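Two-component system response regulator/GGDEF domain protein (PDB 3LUF) probably makes cyclic di-GMP from two GTP through a GGDEF domain absent from this fragment, which holds the two magnesium-binding receiver domains expected to control it. Local coordinates at residues 133-136 with 137-141; 161-164 with 165-169; 228-232 with 233-237. All blocks are in the same frame, centred on the assembly; numbering follows the deposited sequence. Where two conformers were deposited one is given.

Contact 1 (133-136 with 137-141)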
loop_
_atom_site.group_PDB
_atom_site.type_symbol
_atom_site.label_atom_id
_atom_site.label_comp_id
_atom_site.label_asym_id
_atom_site.label_seq_id
_atom_site.Cartn_x
_atom_site.Cartn_y
_atom_site.Cartn_z
ATOM N N SER B 133 -23.194 -5.742 -4.451
ATOM C CA SER B 133 -24.036 -5.725 -3.244
ATOM C C SER B 133 -24.223 -4.305 -2.705
ATOM O O SER B 133 -23.252 -3.656 -2.304
ATOM C CB SER B 133 -23.412 -6.603 -2.169
ATOM O OG SER B 133 -23.179 -7.903 -2.667
ATOM N N ARG B 134 -25.472 -3.835 -2.675
ATOM C CA ARG B 134 -25.804 -2.500 -2.148
ATOM C C ARG B 134 -25.262 -2.291 -0.725
ATOM O O ARG B 134 -24.768 -1.218 -0.406
ATOM C CB ARG B 134 -27.330 -2.261 -2.173
ATOM C CG ARG B 134 -27.763 -0.789 -2.091
ATOM C CD ARG B 134 -29.188 -0.623 -1.518
ATOM N NE ARG B 134 -29.322 -1.376 -0.267
ATOM C CZ ARG B 134 -29.012 -0.911 0.945
ATOM N NH1 ARG B 134 -29.143 -1.696 2.001
ATOM N NH2 ARG B 134 -28.573 0.335 1.112
ATOM N N THR B 135 -25.332 -3.332 0.116
ATOM C CA THR B 135 -24.856 -3.258 1.510
ATOM C C THR B 135 -23.365 -2.967 1.616
ATOM O O THR B 135 -22.956 -2.009 2.275
ATOM C CB THR B 135 -25.201 -4.561 2.300
ATOM O OG1 THR B 135 -26.623 -4.684 2.383
ATOM C CG2 THR B 135 -24.612 -4.547 3.724
ATOM N N SER B 136 -22.540 -3.797 0.990
ATOM C CA SER B 136 -21.117 -3.515 1.051
ATOM C C SER B 136 -20.781 -2.280 0.218
ATOM O O SER B 136 -19.920 -1.497 0.622
ATOM C CB SER B 136 -20.276 -4.723 0.680
ATOM O OG SER B 136 -20.701 -5.238 -0.567
ATOM N N ARG B 137 -21.462 -2.091 -0.921
ATOM C CA ARG B 137 -21.208 -0.915 -1.765
ATOM C C ARG B 137 -21.439 0.383 -0.985
ATOM O O ARG B 137 -20.597 1.289 -1.008
ATOM C CB ARG B 137 -22.047 -0.922 -3.063
ATOM C CG ARG B 137 -21.798 0.280 -3.991
ATOM C CD ARG B 137 -22.495 0.094 -5.335
ATOM N NE ARG B 137 -23.944 0.262 -5.228
ATOM C CZ ARG B 137 -24.853 -0.721 -5.236
ATOM N NH1 ARG B 137 -24.524 -2.004 -5.372
ATOM N NH2 ARG B 137 -26.139 -0.392 -5.096
ATOM N N HIS B 138 -22.576 0.467 -0.287
ATOM C CA HIS B 138 -22.888 1.671 0.505
ATOM C C HIS B 138 -21.983 1.860 1.723
ATOM O O HIS B 138 -21.685 2.993 2.101
ATOM C CB HIS B 138 -24.380 1.706 0.885
ATOM C CG HIS B 138 -25.273 2.062 -0.264
ATOM N ND1 HIS B 138 -26.617 2.337 -0.116
ATOM C CD2 HIS B 138 -25.008 2.186 -1.590
ATOM C CE1 HIS B 138 -27.136 2.623 -1.297
ATOM N NE2 HIS B 138 -26.180 2.542 -2.207
ATOM N N ARG B 139 -21.537 0.760 2.314
ATOM C CA ARG B 139 -20.632 0.845 3.445
ATOM C C ARG B 139 -19.299 1.437 2.987
ATOM O O ARG B 139 -18.744 2.318 3.642
ATOM C CB ARG B 139 -20.406 -0.533 4.075
ATOM C CG ARG B 139 -19.372 -0.507 5.185
ATOM C CD ARG B 139 -19.291 -1.807 5.962
ATOM N NE ARG B 139 -18.732 -2.894 5.163
ATOM C CZ ARG B 139 -19.416 -3.973 4.771
ATOM N NH1 ARG B 139 -20.701 -4.125 5.098
ATOM N NH2 ARG B 139 -18.811 -4.912 4.055
ATOM N N THR B 140 -18.805 0.962 1.842
ATOM C CA THR B 140 -17.514 1.410 1.352
ATOM C C THR B 140 -17.611 2.874 0.944
ATOM O O THR B 140 -16.700 3.658 1.225
ATOM C CB THR B 140 -17.057 0.539 0.159
ATOM O OG1 THR B 140 -16.921 -0.805 0.609
ATOM C CG2 THR B 140 -15.726 0.985 -0.365
HETATM N N MSE B 141 -18.705 3.219 0.264
HETATM C CA MSE B 141 -19.000 4.602 -0.120
HETATM C C MSE B 141 -19.055 5.519 1.086
HETATM O O MSE B 141 -18.460 6.585 1.074
HETATM C CB MSE B 141 -20.294 4.700 -0.922
HETATM C CG MSE B 141 -20.114 4.228 -2.353
HETATM SE SE MSE B 141 -21.896 4.290 -3.104
HETATM C CE MSE B 141 -22.066 6.220 -2.996
#
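With CG turned trans to the main-chain nitrogen (chi1 -161°), Arg134 sends its aliphatic stem across one face of the His138 imidazole, whose own chi1 of -74° leans the ring back over the preceding turn. Arg134 CG sits 3.7 Å from the centroid of that ring, a CH-pi contact displaced toward the rim. The bend at Arg134 chi3 then lifts the guanidinium beyond the ring, nearly perpendicular to it, leaving Arg134 NH2 3.1 Å from His138 ND1.

Arg137 folds back in a similar way. Its guanidinium lays one face over Arg134 CA, with NH2 3.4 Å from Arg134 CG, and the planes of the two guanidiniums stand almost at right angles. The positive charge of Arg137 is met by a salt bridge from NE to Glu153, while NH1 donates to the carbonyl of Asp131; His138 NE2 makes a weak hydrogen bond to the same Glu153. The Arg139 guanidinium sets one face over Ser136 CA, off toward its rim, with NH2 near Ser136 CB.

Main-chain bonds from Arg137 N to Ser133 O (2.8 Å) and from His138 N to Arg134 O start the helix. Ser136 O takes two donors, Thr140 N at 3.0 Å and Thr140 OG1 at 3.1 Å, arriving from opposite faces of its carbonyl plane, so the hydroxyl of the buried Thr140 gives its hydrogen within the helix. Ser136 OG bonds to Asp131 beside the magnesium-binding Asp132. This is the start of the first helix of a CheY-like receiver domain, directly after the acidic pair that follows its first strand.

Contact 2 (161-164 with 165-169). Unlike the reference sequence in segment 161-164: Ala162 (reference Thr). Unlike the reference sequence in segment 165-169: His167 (reference Asn).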
loop_
_atom_site.group_PDB
_atom_site.type_symbol
_atom_site.label_atom_id
_atom_site.label_comp_id
_atom_site.label_asym_id
_atom_site.label_seq_id
_atom_site.Cartn_x
_atom_site.Cartn_y
_atom_site.Cartn_z
ATOM N N LEU B 161 -18.199 1.213 -16.288
ATOM C CA LEU B 161 -17.664 1.750 -17.531
ATOM C C LEU B 161 -18.398 2.998 -17.957
ATOM O O LEU B 161 -17.771 3.972 -18.335
ATOM C CB LEU B 161 -17.728 0.708 -18.639
ATOM C CG LEU B 161 -16.844 -0.528 -18.419
ATOM C CD1 LEU B 161 -17.364 -1.753 -19.152
ATOM C CD2 LEU B 161 -15.306 -0.278 -18.755
ATOM N N ALA B 162 -19.733 2.958 -17.860
ATOM C CA ALA B 162 -20.568 4.105 -18.224
ATOM C C ALA B 162 -20.241 5.326 -17.378
ATOM O O ALA B 162 -20.122 6.431 -17.891
ATOM C CB ALA B 162 -22.068 3.723 -18.078
ATOM N N THR B 163 -20.074 5.090 -16.079
ATOM C CA THR B 163 -19.722 6.125 -15.110
ATOM C C THR B 163 -18.369 6.757 -15.416
ATOM O O THR B 163 -18.221 7.973 -15.414
ATOM C CB THR B 163 -19.853 5.573 -13.668
ATOM O OG1 THR B 163 -21.225 5.284 -13.446
ATOM C CG2 THR B 163 -19.420 6.597 -12.618
ATOM N N LEU B 164 -17.378 5.920 -15.716
ATOM C CA LEU B 164 -16.046 6.403 -16.091
ATOM C C LEU B 164 -16.076 7.259 -17.352
ATOM O O LEU B 164 -15.375 8.292 -17.442
ATOM C CB LEU B 164 -15.070 5.239 -16.243
ATOM C CG LEU B 164 -14.686 4.585 -14.904
ATOM C CD1 LEU B 164 -14.001 3.181 -15.103
ATOM C CD2 LEU B 164 -13.777 5.473 -14.035
ATOM N N GLU B 165 -16.908 6.846 -18.319
ATOM C CA GLU B 165 -17.079 7.620 -19.552
ATOM C C GLU B 165 -17.632 8.990 -19.220
ATOM O O GLU B 165 -17.149 9.992 -19.734
ATOM C CB GLU B 165 -18.072 6.969 -20.516
ATOM C CG GLU B 165 -17.574 5.786 -21.272
ATOM C CD GLU B 165 -16.368 6.081 -22.138
ATOM O OE1 GLU B 165 -15.489 5.218 -22.158
ATOM O OE2 GLU B 165 -16.276 7.153 -22.772
ATOM N N GLN B 166 -18.635 9.017 -18.346
ATOM C CA GLN B 166 -19.337 10.256 -17.992
ATOM C C GLN B 166 -18.553 11.157 -17.031
ATOM O O GLN B 166 -18.763 12.376 -16.979
ATOM C CB GLN B 166 -20.722 9.928 -17.441
ATOM C CG GLN B 166 -21.712 9.355 -18.502
ATOM C CD GLN B 166 -21.970 10.305 -19.720
ATOM O OE1 GLN B 166 -22.164 11.514 -19.555
ATOM N NE2 GLN B 166 -21.992 9.739 -20.928
ATOM N N HIS B 167 -17.604 10.556 -16.314
ATOM C CA HIS B 167 -16.809 11.279 -15.314
ATOM C C HIS B 167 -15.301 11.021 -15.433
ATOM O O HIS B 167 -14.724 10.295 -14.602
ATOM C CB HIS B 167 -17.311 10.923 -13.913
ATOM C CG HIS B 167 -18.743 11.270 -13.698
ATOM N ND1 HIS B 167 -19.164 12.567 -13.495
ATOM C CD2 HIS B 167 -19.862 10.502 -13.704
ATOM C CE1 HIS B 167 -20.481 12.586 -13.372
ATOM N NE2 HIS B 167 -20.930 11.347 -13.488
ATOM N N PRO B 168 -14.654 11.639 -16.435
ATOM C CA PRO B 168 -13.245 11.354 -16.715
ATOM C C PRO B 168 -12.255 11.818 -15.653
ATOM O O PRO B 168 -11.090 11.447 -15.734
ATOM C CB PRO B 168 -12.973 12.097 -18.034
ATOM C CG PRO B 168 -14.078 13.105 -18.169
ATOM C CD PRO B 168 -15.263 12.473 -17.499
ATOM N N ALA B 169 -12.697 12.591 -14.659
ATOM C CA ALA B 169 -11.788 13.007 -13.613
ATOM C C ALA B 169 -11.601 11.902 -12.569
ATOM O O ALA B 169 -10.694 12.032 -11.727
ATOM C CB ALA B 169 -12.286 14.264 -12.932
HETATM O O HOH W 1 -15.310 3.624 -19.550
#
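Glu165 and Leu161 meet one helical turn apart, through the main chain and through a water. Glu165 N donates to Leu161 O at 3.0 Å, and the same carbonyl accepts a second hydrogen from the water, 2.8 Å away. That water also donates to Glu165 OE1 at 3.1 Å, so it bridges the carboxylate to the carbonyl that the amide of the same residue already holds. Glu165 chi1 (-76°) sets CG 3.5 Å from Leu161 O, and the bend at chi2 (-59°) then carries OE1 to the water. Alongside, Gln166 N bonds to Ala162 O, and Gln166 CG folds close to the same oxygen.

The last turn is held less firmly. His167 N reaches both Thr163 O (2.8 Å) and Leu164 O (3.4 Å), but both bonds are bent and weak, as His167 is the first residue to leave helical geometry. Its imidazole turns an edge to Thr163 O, with CD2 3.5 Å from that oxygen, and Thr163 CG2 lies near the same ring carbon.

Farther out, Arg194 of helix 184-194 forms a salt bridge with Glu165 OE1, fixing the carboxylate from the side of that helix. Leu161 packs on Leu187, Met190 and Leu191, while Leu164 touches Leu191 and, on strand 126-130, Leu128. Thr163 OG1 is held by Glu159 O, and the His167 ring meets His152 at about 45°.

Glu165 OE1 thus serves Arg194 of the neighbouring helix and the water within its own. The positive charge of Arg194 probably favours the ionised form of Glu165; with both its hydrogens given to acceptors, the water joins two oxygens that could not bond to each other.

Contact 3 (228-232 with 233-237)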
loop_
_atom_site.group_PDB
_atom_site.type_symbol
_atom_site.label_atom_id
_atom_site.label_comp_id
_atom_site.label_asym_id
_atom_site.label_seq_id
_atom_site.Cartn_x
_atom_site.Cartn_y
_atom_site.Cartn_z
ATOM N N GLN B 228 -11.114 -8.717 1.655
ATOM C CA GLN B 228 -12.309 -8.638 2.513
ATOM C C GLN B 228 -12.329 -9.843 3.457
ATOM O O GLN B 228 -11.878 -10.920 3.077
ATOM C CB GLN B 228 -13.580 -8.702 1.661
ATOM C CG GLN B 228 -14.030 -7.413 1.005
ATOM C CD GLN B 228 -15.299 -7.605 0.173
ATOM O OE1 GLN B 228 -15.673 -8.743 -0.153
ATOM N NE2 GLN B 228 -15.972 -6.490 -0.173
ATOM N N PRO B 229 -12.824 -9.673 4.703
ATOM C CA PRO B 229 -13.220 -8.428 5.377
ATOM C C PRO B 229 -12.053 -7.480 5.681
ATOM O O PRO B 229 -10.951 -7.944 5.956
ATOM C CB PRO B 229 -13.823 -8.915 6.717
ATOM C CG PRO B 229 -13.205 -10.282 6.946
ATOM C CD PRO B 229 -13.121 -10.863 5.529
ATOM N N PHE B 230 -12.313 -6.173 5.625
ATOM C CA PHE B 230 -11.353 -5.136 6.031
ATOM C C PHE B 230 -12.015 -4.091 6.925
ATOM O O PHE B 230 -13.251 -3.889 6.875
ATOM C CB PHE B 230 -10.697 -4.450 4.807
ATOM C CG PHE B 230 -11.698 -3.833 3.845
ATOM C CD1 PHE B 230 -12.225 -2.555 4.085
ATOM C CD2 PHE B 230 -12.118 -4.534 2.719
ATOM C CE1 PHE B 230 -13.151 -1.994 3.210
ATOM C CE2 PHE B 230 -13.059 -3.992 1.848
ATOM C CZ PHE B 230 -13.578 -2.722 2.099
ATOM N N GLU B 231 -11.185 -3.421 7.733
ATOM C CA GLU B 231 -11.613 -2.340 8.609
ATOM C C GLU B 231 -11.519 -0.990 7.893
ATOM O O GLU B 231 -10.718 -0.851 6.948
ATOM C CB GLU B 231 -10.725 -2.335 9.849
ATOM C CG GLU B 231 -10.788 -3.662 10.632
ATOM C CD GLU B 231 -12.142 -3.886 11.317
ATOM O OE1 GLU B 231 -12.726 -2.924 11.873
ATOM O OE2 GLU B 231 -12.621 -5.037 11.281
ATOM N N PRO B 232 -12.293 0.015 8.338
ATOM C CA PRO B 232 -12.258 1.361 7.745
ATOM C C PRO B 232 -10.877 1.971 7.664
ATOM O O PRO B 232 -10.542 2.626 6.656
ATOM C CB PRO B 232 -13.135 2.188 8.707
ATOM C CG PRO B 232 -14.058 1.208 9.274
ATOM C CD PRO B 232 -13.360 -0.093 9.363
ATOM N N GLU B 233 -10.069 1.776 8.712
ATOM C CA GLU B 233 -8.718 2.333 8.750
ATOM C C GLU B 233 -7.821 1.662 7.710
ATOM O O GLU B 233 -6.911 2.305 7.215
ATOM C CB GLU B 233 -8.053 2.237 10.152
ATOM C CG GLU B 233 -8.794 3.025 11.307
ATOM C CD GLU B 233 -9.963 2.246 11.955
ATOM O OE1 GLU B 233 -10.441 1.241 11.387
ATOM O OE2 GLU B 233 -10.424 2.664 13.047
ATOM N N GLU B 234 -8.045 0.372 7.437
ATOM C CA GLU B 234 -7.315 -0.337 6.400
ATOM C C GLU B 234 -7.676 0.225 5.023
ATOM O O GLU B 234 -6.784 0.566 4.242
ATOM C CB GLU B 234 -7.568 -1.830 6.478
ATOM C CG GLU B 234 -6.852 -2.452 7.681
ATOM C CD GLU B 234 -7.212 -3.916 7.890
ATOM O OE1 GLU B 234 -6.397 -4.634 8.511
ATOM O OE2 GLU B 234 -8.319 -4.329 7.472
ATOM N N LEU B 235 -8.971 0.444 4.805
ATOM C CA LEU B 235 -9.448 1.026 3.548
ATOM C C LEU B 235 -8.860 2.417 3.377
ATOM O O LEU B 235 -8.324 2.730 2.316
ATOM C CB LEU B 235 -10.998 1.088 3.484
ATOM C CG LEU B 235 -11.541 1.870 2.273
ATOM C CD1 LEU B 235 -11.245 1.170 0.957
ATOM C CD2 LEU B 235 -13.021 2.114 2.444
ATOM N N GLN B 236 -8.984 3.251 4.410
ATOM C CA GLN B 236 -8.393 4.586 4.389
ATOM C C GLN B 236 -6.915 4.581 4.062
ATOM O O GLN B 236 -6.489 5.361 3.235
ATOM C CB GLN B 236 -8.623 5.328 5.707
ATOM C CG GLN B 236 -7.885 6.671 5.791
ATOM C CD GLN B 236 -8.365 7.522 6.980
ATOM O OE1 GLN B 236 -8.855 8.644 6.804
ATOM N NE2 GLN B 236 -8.283 6.960 8.177
ATOM N N CYS B 237 -6.138 3.703 4.717
ATOM C CA CYS B 237 -4.692 3.618 4.491
ATOM C C CYS B 237 -4.404 3.280 3.027
ATOM O O CYS B 237 -3.563 3.915 2.398
ATOM C CB CYS B 237 -4.094 2.526 5.390
ATOM S SG CYS B 237 -2.379 2.216 5.166
#
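Glu234 reaches back to the start of its own helix, where Glu234 OE2 accepts Glu231 N at 3.0 Å in a nearly straight bond (171°). The amide approaches on the anti side of the carboxylate and 34° out of its plane, while Phe230 CA and CB lie beside the same oxygen. Glu234 has an extended chain beyond CG, long enough to span the turn. Next to it Glu231 O takes Leu235 N at 3.1 Å, together with a weak bond from Glu234 N, and Pro232 O accepts Gln236 N at 2.8 Å.

The close apolar packing lies on the inner side. Phe230 and Leu235 cross at a slant, with Phe230 CE1 3.8 Å from Leu235 CB. Leu235 also packs on Leu144, and both it and Phe230 touch Gln143 of helix 134-145. The Phe230 ring also packs on Ile205 of the central sheet.

Looser is the partly exposed Glu231 side chain, whose CB comes no nearer than 3.9 Å to Glu233 OE1 and Glu234 OE2. Its carboxylate leads away, Glu231 OE1 staying 4.8 Å from Glu233 OE1; the salt bridge from Glu233 OE2 to Arg89, which also touches Glu231, would ease repulsion between these like charges. Arg89 and Asp99, the partner of Gln236 NE2, bring the first receiver domain against this helix start. Glu234 OE1 is bonded by Ser214 and Asn227 of the second subunit, and OE2 more weakly by Ser208 there.

With Glu231 at the N-cap and Glu234 returning to its amide, the arrangement has the side-chain-to-main-chain half of a capping box. A cis peptide precedes Pro229, just after strand 224-228, and the whole forms the link from the last strand to the last helix of a CheY-like receiver domain.

All three contacts belong to the second receiver domain and follow in series, neither nesting nor crossing. Each closes only a local turn of chain: contact 1 starts the helix after strand 126-130, contact 2 ends helix 157-166 before strand 172-176, and contact 3 leads from strand 224-228 into helix 232-248. Contacts 1 and 3 touch, Thr140 CG2 lying 4.1 Å from Leu235 CD2, which joins the first and last helices of the domain. Contact 2 stands apart, its centre about 20 Å from that of contact 1, and ties its helix to helix 184-194. Contact 3 alone of these reaches the second subunit.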